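Bifunctional GH43-CE protein (Bacteroides eggerthii, PDB 6MLY) pairs a glycoside hydrolase family 43 module, possibly acting as a xylosidase in arabinoxylan breakdown, with a carbohydrate esterase module in a single chain. Local coordinates at residues G117-Y122 and S138-D143; I522-D527 and K602-F607. All coordinates share one frame; numbering follows the deposited sequence.

In the fold
From the N terminus, the chain first builds the family 43 hydrolase region, where interaction 1 closes a short loop: strand 118-124 runs out, strand 133-137 returns beside it, and the loop 138-143 folds back against the start of the first strand. The chain then forms the concanavalin A-like sheets before reaching the esterase part. There interaction 2 closes a longer loop of 74 residues, tying the end of strand 518-523 to helix 596-610. The two loops neither nest nor cross but follow in series. Their centres lie about 54 Å apart, on opposite sides of the chain's centre, and each contact lies within a different module.

Interaction 1. Residues G117-Y122 and S138-D143; sequences GKTYFY and SPAYHD
T119 and the backbone of P139 to Y141 form the centre of this contact. The T119 hydroxyl does two jobs at once: OG1 donates to P139 O at 2.9 Å, meeting a lone pair in the carbonyl plane, and accepts from Y141 N at 3.1 Å, with an N-H...O angle of 156°. OG1 stands anti to the carbonyl carbon (chi1 -60°), which turns it toward the loop and leaves the methyl, CG2, anti to the backbone N. A threonine suits this place because a β-branched residue fits a strand while its hydroxyl can both give and take a hydrogen bond. T119 OG1 also lies at the edge of the Y141 ring, in its plane, 3.5 Å from Y141 CD2. Above one face of that ring sits P139 CG, while Y158 meets Y141 edge-to-face. At the start of the strand, S138 OG makes a weak bond to G117 O and lies beside K118 CG at 3.6 Å. The small A140 lets the loop come close, its CB resting 4.0 Å from K118 O. Further out, G117 and K118 both face A113 in a G1 β-bulge, with G117 at positive phi (50°), a conformation glycine adopts easily. A cis peptide precedes P139 and bends the loop as it leaves strand 133-137. D143, predicted to modulate the pKa of the presumed proton donor, E200, and to orient it and the substrate, ends this segment. A single hydroxyl thus ties P139 and Y141 to the strand, four and two residues before D143.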
ATOM      1  N   GLY A 117     -20.420 -22.590  13.648  1.00 81.31           N
ATOM      2  CA  GLY A 117     -21.845 -22.678  13.341  1.00 82.29           C
ATOM      3  C   GLY A 117     -22.708 -22.488  14.577  1.00 82.10           C
ATOM      4  O   GLY A 117     -23.695 -23.208  14.758  1.00 83.23           O
ATOM      5  N   LYS A 118     -22.326 -21.516  15.419  1.00 80.96           N
ATOM      6  CA  LYS A 118     -22.986 -21.239  16.703  1.00 80.40           C
ATOM      7  C   LYS A 118     -23.369 -19.755  16.798  1.00 80.11           C
ATOM      8  O   LYS A 118     -22.725 -18.894  16.169  1.00 80.18           O
ATOM      9  CB  LYS A 118     -22.070 -21.594  17.879  1.00 79.41           C
ATOM     10  CG  LYS A 118     -22.086 -23.053  18.312  1.00 79.98           C
ATOM     11  CD  LYS A 118     -21.645 -23.242  19.746  1.00 79.35           C
ATOM     12  CE  LYS A 118     -21.705 -24.681  20.208  1.00 81.14           C
ATOM     13  NZ  LYS A 118     -22.235 -24.778  21.589  1.00 81.57           N
ATOM     14  N   THR A 119     -24.411 -19.484  17.605  1.00 79.15           N
ATOM     15  CA  THR A 119     -24.854 -18.136  17.986  1.00 77.03           C
ATOM     16  C   THR A 119     -24.540 -17.912  19.472  1.00 74.85           C
ATOM     17  O   THR A 119     -24.842 -18.773  20.305  1.00 74.32           O
ATOM     18  CB  THR A 119     -26.345 -17.945  17.676  1.00 78.27           C
ATOM     19  OG1 THR A 119     -26.533 -18.141  16.274  1.00 79.24           O
ATOM     20  CG2 THR A 119     -26.869 -16.578  18.061  1.00 77.86           C
ATOM     21  N   TYR A 120     -23.936 -16.755  19.785  1.00 73.39           N
ATOM     22  CA  TYR A 120     -23.477 -16.406  21.143  1.00 72.46           C
ATOM     23  C   TYR A 120     -24.226 -15.168  21.656  1.00 71.28           C
ATOM     24  O   TYR A 120     -24.465 -14.230  20.906  1.00 73.26           O
ATOM     25  CB  TYR A 120     -21.968 -16.152  21.152  1.00 71.98           C
ATOM     26  CG  TYR A 120     -21.130 -17.302  20.650  1.00 72.45           C
ATOM     27  CD1 TYR A 120     -20.891 -17.478  19.296  1.00 73.40           C
ATOM     28  CD2 TYR A 120     -20.569 -18.217  21.529  1.00 72.15           C
ATOM     29  CE1 TYR A 120     -20.122 -18.532  18.825  1.00 74.20           C
ATOM     30  CE2 TYR A 120     -19.797 -19.275  21.076  1.00 73.27           C
ATOM     31  CZ  TYR A 120     -19.566 -19.434  19.719  1.00 74.10           C
ATOM     32  OH  TYR A 120     -18.803 -20.475  19.266  1.00 74.04           O
ATOM     33  N   PHE A 121     -24.580 -15.184  22.946  1.00 69.77           N
ATOM     34  CA  PHE A 121     -25.255 -14.070  23.618  1.00 68.62           C
ATOM     35  C   PHE A 121     -24.438 -13.649  24.845  1.00 66.90           C
ATOM     36  O   PHE A 121     -24.011 -14.493  25.637  1.00 66.63           O
ATOM     37  CB  PHE A 121     -26.684 -14.451  24.024  1.00 69.16           C
ATOM     38  CG  PHE A 121     -27.734 -14.114  22.997  1.00 69.58           C
ATOM     39  CD1 PHE A 121     -28.289 -12.845  22.941  1.00 69.49           C
ATOM     40  CD2 PHE A 121     -28.152 -15.057  22.072  1.00 70.61           C
ATOM     41  CE1 PHE A 121     -29.246 -12.532  21.989  1.00 70.50           C
ATOM     42  CE2 PHE A 121     -29.109 -14.741  21.120  1.00 71.65           C
ATOM     43  CZ  PHE A 121     -29.653 -13.480  21.080  1.00 71.54           C
ATOM     44  N   TYR A 122     -24.260 -12.332  24.997  1.00 66.26           N
ATOM     45  CA  TYR A 122     -23.478 -11.730  26.071  1.00 65.34           C
ATOM     46  C   TYR A 122     -24.327 -10.649  26.760  1.00 65.05           C
ATOM     47  O   TYR A 122     -24.980  -9.857  26.075  1.00 65.53           O
ATOM     48  CB  TYR A 122     -22.189 -11.130  25.497  1.00 64.85           C
ATOM     49  CG  TYR A 122     -21.290 -12.074  24.735  1.00 64.89           C
ATOM     50  CD1 TYR A 122     -21.483 -12.334  23.386  1.00 65.73           C
ATOM     51  CD2 TYR A 122     -20.198 -12.665  25.350  1.00 64.39           C
ATOM     52  CE1 TYR A 122     -20.630 -13.172  22.680  1.00 65.84           C
ATOM     53  CE2 TYR A 122     -19.334 -13.501  24.660  1.00 64.60           C
ATOM     54  CZ  TYR A 122     -19.549 -13.759  23.319  1.00 65.26           C
ATOM     55  OH  TYR A 122     -18.699 -14.597  22.656  1.00 65.77           O
ATOM     56  N   SER A 138     -26.796 -23.582  18.679  1.00 87.06           N
ATOM     57  CA  SER A 138     -26.792 -23.780  17.223  1.00 87.30           C
ATOM     58  C   SER A 138     -28.215 -23.660  16.685  1.00 87.54           C
ATOM     59  O   SER A 138     -29.163 -23.837  17.443  1.00 87.31           O
ATOM     60  CB  SER A 138     -26.190 -25.111  16.869  1.00 89.25           C
ATOM     61  OG  SER A 138     -24.805 -25.127  17.179  1.00 89.64           O
ATOM     62  N   PRO A 139     -28.368 -23.358  15.386  1.00 87.66           N
ATOM     63  CA  PRO A 139     -27.286 -23.042  14.461  1.00 87.35           C
ATOM     64  C   PRO A 139     -26.777 -21.601  14.636  1.00 85.76           C
ATOM     65  O   PRO A 139     -27.002 -20.975  15.673  1.00 85.42           O
ATOM     66  CB  PRO A 139     -27.908 -23.226  13.066  1.00 88.79           C
ATOM     67  CG  PRO A 139     -29.375 -22.948  13.289  1.00 89.70           C
ATOM     68  CD  PRO A 139     -29.647 -23.485  14.677  1.00 88.93           C
ATOM     69  N   ALA A 140     -26.055 -21.111  13.627  1.00 85.60           N
ATOM     70  CA  ALA A 140     -25.809 -19.692  13.453  1.00 84.50           C
ATOM     71  C   ALA A 140     -27.008 -19.082  12.717  1.00 85.21           C
ATOM     72  O   ALA A 140     -27.359 -19.534  11.628  1.00 88.83           O
ATOM     73  CB  ALA A 140     -24.520 -19.482  12.692  1.00 84.41           C
ATOM     74  N   TYR A 141     -27.645 -18.078  13.330  1.00 83.35           N
ATOM     75  CA  TYR A 141     -28.723 -17.343  12.680  1.00 83.83           C
ATOM     76  C   TYR A 141     -28.109 -16.146  11.938  1.00 82.68           C
ATOM     77  O   TYR A 141     -27.464 -15.286  12.536  1.00 81.60           O
ATOM     78  CB  TYR A 141     -29.796 -16.965  13.705  1.00 83.36           C
ATOM     79  CG  TYR A 141     -30.488 -18.139  14.356  1.00 84.11           C
ATOM     80  CD1 TYR A 141     -31.723 -18.590  13.910  1.00 85.63           C
ATOM     81  CD2 TYR A 141     -29.914 -18.797  15.434  1.00 82.98           C
ATOM     82  CE1 TYR A 141     -32.365 -19.665  14.510  1.00 86.26           C
ATOM     83  CE2 TYR A 141     -30.544 -19.870  16.048  1.00 83.51           C
ATOM     84  CZ  TYR A 141     -31.771 -20.307  15.583  1.00 85.04           C
ATOM     85  OH  TYR A 141     -32.371 -21.372  16.188  1.00 85.71           O
ATOM     86  N   HIS A 142     -28.313 -16.118  10.618  1.00 83.72           N
ATOM     87  CA  HIS A 142     -27.592 -15.230   9.709  1.00 83.69           C
ATOM     88  C   HIS A 142     -28.135 -13.801   9.846  1.00 83.03           C
ATOM     89  O   HIS A 142     -29.287 -13.538   9.509  1.00 83.53           O
ATOM     90  CB  HIS A 142     -27.675 -15.787   8.275  1.00 85.70           C
ATOM     91  CG  HIS A 142     -26.815 -15.095   7.271  1.00 85.89           C
ATOM     92  ND1 HIS A 142     -25.460 -15.347   7.155  1.00 85.61           N
ATOM     93  CD2 HIS A 142     -27.116 -14.193   6.310  1.00 87.11           C
ATOM     94  CE1 HIS A 142     -24.959 -14.615   6.178  1.00 86.08           C
ATOM     95  NE2 HIS A 142     -25.956 -13.896   5.641  1.00 86.87           N
ATOM     96  N   ASP A 143     -27.282 -12.895  10.342  1.00 82.20           N
ATOM     97  CA  ASP A 143     -27.576 -11.465  10.469  1.00 82.43           C
ATOM     98  C   ASP A 143     -28.863 -11.284  11.273  1.00 82.90           C
ATOM     99  O   ASP A 143     -29.762 -10.546  10.863  1.00 85.06           O
ATOM    100  CB  ASP A 143     -27.734 -10.791   9.105  1.00 83.74           C
ATOM    101  CG  ASP A 143     -26.616 -11.099   8.131  1.00 83.54           C
ATOM    102  OD1 ASP A 143     -25.919 -12.112   8.341  1.00 83.02           O
ATOM    103  OD2 ASP A 143     -26.460 -10.326   7.171  1.00 84.85           O
TER

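Interaction 2. Residues I522-D527 and K602-F607; sequences ICYADD and KAAIRF
Y524 lays one face of its ring over A604, whose CB stands 3.9 Å from the ring centroid and 4° off the ring normal, a CH-π contact over the middle of the face. Alanine is well placed here: its methyl is small enough to let the ring approach the helix backbone, and Y524 CD1 reaches A604 N at 3.6 Å. A603 CB touches Y524 CE1 of the same ring at 4.1 Å. The tyrosine gets there with CG set between its backbone N and carbonyl carbon (chi1 59°), and its OH is hydrogen-bonded to N585 O, so the polar end of a buried ring is satisfied. One turn after A603, F607 offers a ring face to the Y524 backbone: Y524 CA lies over it, 3.9 Å from the centroid, while Y524 CB packs on F607 CG at 3.6 Å. With CG anti to the backbone N (chi1 178°), F607 reaches out from the helix to the strand end, where I522 CG2 meets F607 CZ at 3.8 Å and the two side chains cross at about a right angle. L534, on the neighbouring strand 533-537, touches I522, Y524 and F607 and extends the apolar layer. No hydrogen bond joins the two segments. Helix 596-610 thus packs on the end of strand 518-523, which pairs antiparallel with 533-537 before the parallel strands follow, consistent with the α/β-hydrolase fold of the esterase module.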
ATOM      1  N   ILE A 522       2.582   5.665 -11.338  1.00 81.03           N
ATOM      2  CA  ILE A 522       1.843   6.798 -11.889  1.00 82.56           C
ATOM      3  C   ILE A 522       1.847   6.647 -13.415  1.00 83.49           C
ATOM      4  O   ILE A 522       2.879   6.326 -13.997  1.00 84.84           O
ATOM      5  CB  ILE A 522       2.468   8.141 -11.448  1.00 81.97           C
ATOM      6  CG1 ILE A 522       2.379   8.355  -9.932  1.00 82.35           C
ATOM      7  CG2 ILE A 522       1.862   9.308 -12.217  1.00 83.29           C
ATOM      8  CD1 ILE A 522       1.041   8.873  -9.449  1.00 82.71           C
ATOM      9  N   CYS A 523       0.689   6.877 -14.044  1.00 84.68           N
ATOM     10  CA  CYS A 523       0.537   6.816 -15.502  1.00 84.52           C
ATOM     11  C   CYS A 523       0.887   8.186 -16.102  1.00 84.49           C
ATOM     12  O   CYS A 523       0.281   9.193 -15.744  1.00 84.13           O
ATOM     13  CB  CYS A 523      -0.884   6.418 -15.891  1.00 87.24           C
ATOM     14  SG  CYS A 523      -1.691   5.305 -14.707  1.00 88.33           S
ATOM     15  N   TYR A 524       1.874   8.222 -17.004  1.00 83.76           N
ATOM     16  CA  TYR A 524       2.314   9.491 -17.617  1.00 83.59           C
ATOM     17  C   TYR A 524       1.608   9.707 -18.963  1.00 86.14           C
ATOM     18  O   TYR A 524       1.563  10.834 -19.460  1.00 88.65           O
ATOM     19  CB  TYR A 524       3.842   9.567 -17.709  1.00 81.17           C
ATOM     20  CG  TYR A 524       4.523   8.479 -18.500  1.00 79.94           C
ATOM     21  CD1 TYR A 524       4.542   8.504 -19.884  1.00 80.13           C
ATOM     22  CD2 TYR A 524       5.192   7.447 -17.862  1.00 79.21           C
ATOM     23  CE1 TYR A 524       5.185   7.519 -20.617  1.00 80.19           C
ATOM     24  CE2 TYR A 524       5.847   6.459 -18.579  1.00 79.19           C
ATOM     25  CZ  TYR A 524       5.844   6.493 -19.962  1.00 79.75           C
ATOM     26  OH  TYR A 524       6.486   5.516 -20.670  1.00 79.90           O
ATOM     27  N   ALA A 525       1.075   8.623 -19.543  1.00 88.38           N
ATOM     28  CA  ALA A 525       0.045   8.685 -20.579  1.00 91.39           C
ATOM     29  C   ALA A 525      -1.309   8.398 -19.922  1.00 94.30           C
ATOM     30  O   ALA A 525      -1.356   8.096 -18.725  1.00 99.95           O
ATOM     31  CB  ALA A 525       0.352   7.693 -21.672  1.00 90.77           C
ATOM     32  N   ASP A 526      -2.396   8.484 -20.701  1.00 96.87           N
ATOM     33  CA  ASP A 526      -3.758   8.226 -20.192  1.00 98.86           C
ATOM     34  C   ASP A 526      -4.158   6.789 -20.557  1.00 94.83           C
ATOM     35  O   ASP A 526      -5.105   6.566 -21.322  1.00 94.56           O
ATOM     36  CB  ASP A 526      -4.753   9.271 -20.712  1.00103.30           C
ATOM     37  CG  ASP A 526      -6.093   9.310 -19.982  1.00104.90           C
ATOM     38  OD1 ASP A 526      -6.095   9.191 -18.737  1.00109.94           O
ATOM     39  OD2 ASP A 526      -7.133   9.470 -20.660  1.00109.25           O
ATOM     40  N   ASP A 527      -3.427   5.821 -19.995  1.00 92.84           N
ATOM     41  CA  ASP A 527      -3.645   4.398 -20.247  1.00 93.81           C
ATOM     42  C   ASP A 527      -3.231   3.602 -19.005  1.00 93.36           C
ATOM     43  O   ASP A 527      -2.643   4.156 -18.072  1.00 94.95           O
ATOM     44  CB  ASP A 527      -2.895   3.927 -21.496  1.00 94.44           C
ATOM     45  CG  ASP A 527      -1.397   4.200 -21.485  1.00 95.19           C
ATOM     46  OD1 ASP A 527      -0.785   4.125 -20.389  1.00 93.89           O
ATOM     47  OD2 ASP A 527      -0.851   4.483 -22.577  1.00 95.48           O
ATOM     48  N   LYS A 602      10.078  10.798 -24.158  1.00 71.68           N
ATOM     49  CA  LYS A 602       9.708  12.185 -24.373  1.00 72.01           C
ATOM     50  C   LYS A 602       8.349  12.478 -23.724  1.00 72.84           C
ATOM     51  O   LYS A 602       8.135  13.592 -23.258  1.00 73.47           O
ATOM     52  CB  LYS A 602       9.733  12.509 -25.871  1.00 72.64           C
ATOM     53  CG  LYS A 602      11.128  12.540 -26.475  1.00 72.35           C
ATOM     54  CD  LYS A 602      11.217  13.253 -27.809  1.00 73.01           C
ATOM     55  CE  LYS A 602      12.614  13.294 -28.396  1.00 72.48           C
ATOM     56  NZ  LYS A 602      13.553  14.063 -27.545  1.00 71.40           N
ATOM     57  N   ALA A 603       7.455  11.480 -23.684  1.00 73.17           N
ATOM     58  CA  ALA A 603       6.110  11.609 -23.063  1.00 73.45           C
ATOM     59  C   ALA A 603       6.199  11.669 -21.532  1.00 72.81           C
ATOM     60  O   ALA A 603       5.441  12.407 -20.888  1.00 72.65           O
ATOM     61  CB  ALA A 603       5.225  10.468 -23.494  1.00 74.10           C
ATOM     62  N   ALA A 604       7.093  10.861 -20.951  1.00 71.91           N
ATOM     63  CA  ALA A 604       7.329  10.874 -19.512  1.00 71.27           C
ATOM     64  C   ALA A 604       7.831  12.257 -19.075  1.00 71.50           C
ATOM     65  O   ALA A 604       7.406  12.770 -18.046  1.00 71.95           O
ATOM     66  CB  ALA A 604       8.301   9.789 -19.132  1.00 70.60           C
ATOM     67  N   ILE A 605       8.712  12.859 -19.881  1.00 71.48           N
ATOM     68  CA  ILE A 605       9.303  14.174 -19.589  1.00 71.18           C
ATOM     69  C   ILE A 605       8.216  15.253 -19.717  1.00 72.05           C
ATOM     70  O   ILE A 605       8.106  16.140 -18.861  1.00 72.26           O
ATOM     71  CB  ILE A 605      10.516  14.453 -20.504  1.00 70.81           C
ATOM     72  CG1 ILE A 605      11.623  13.412 -20.308  1.00 70.11           C
ATOM     73  CG2 ILE A 605      11.041  15.864 -20.289  1.00 70.67           C
ATOM     74  CD1 ILE A 605      12.566  13.282 -21.490  1.00 70.30           C
ATOM     75  N   ARG A 606       7.428  15.176 -20.795  1.00 72.99           N
ATOM     76  CA  ARG A 606       6.299  16.079 -21.014  1.00 74.03           C
ATOM     77  C   ARG A 606       5.390  16.059 -19.779  1.00 74.38           C
ATOM     78  O   ARG A 606       4.948  17.105 -19.324  1.00 75.69           O
ATOM     79  CB  ARG A 606       5.512  15.685 -22.268  1.00 74.76           C
ATOM     80  CG  ARG A 606       6.059  16.261 -23.564  1.00 75.15           C
ATOM     81  CD  ARG A 606       5.147  15.975 -24.740  1.00 76.11           C
ATOM     82  NE  ARG A 606       4.951  14.547 -24.959  1.00 75.92           N
ATOM     83  CZ  ARG A 606       5.351  13.887 -26.039  1.00 76.18           C
ATOM     84  NH1 ARG A 606       5.800  14.555 -27.085  1.00 76.47           N
ATOM     85  NH2 ARG A 606       5.296  12.567 -26.080  1.00 76.24           N
ATOM     86  N   PHE A 607       5.139  14.859 -19.245  1.00 74.36           N
ATOM     87  CA  PHE A 607       4.270  14.682 -18.086  1.00 74.96           C
ATOM     88  C   PHE A 607       4.840  15.429 -16.870  1.00 75.34           C
ATOM     89  O   PHE A 607       4.096  16.085 -16.136  1.00 76.84           O
ATOM     90  CB  PHE A 607       4.082  13.195 -17.777  1.00 74.77           C
ATOM     91  CG  PHE A 607       3.244  12.920 -16.556  1.00 74.32           C
ATOM     92  CD1 PHE A 607       1.861  12.896 -16.638  1.00 75.12           C
ATOM     93  CD2 PHE A 607       3.838  12.704 -15.322  1.00 73.70           C
ATOM     94  CE1 PHE A 607       1.089  12.649 -15.512  1.00 74.76           C
ATOM     95  CE2 PHE A 607       3.061  12.457 -14.198  1.00 73.26           C
ATOM     96  CZ  PHE A 607       1.691  12.431 -14.296  1.00 73.54           C
TER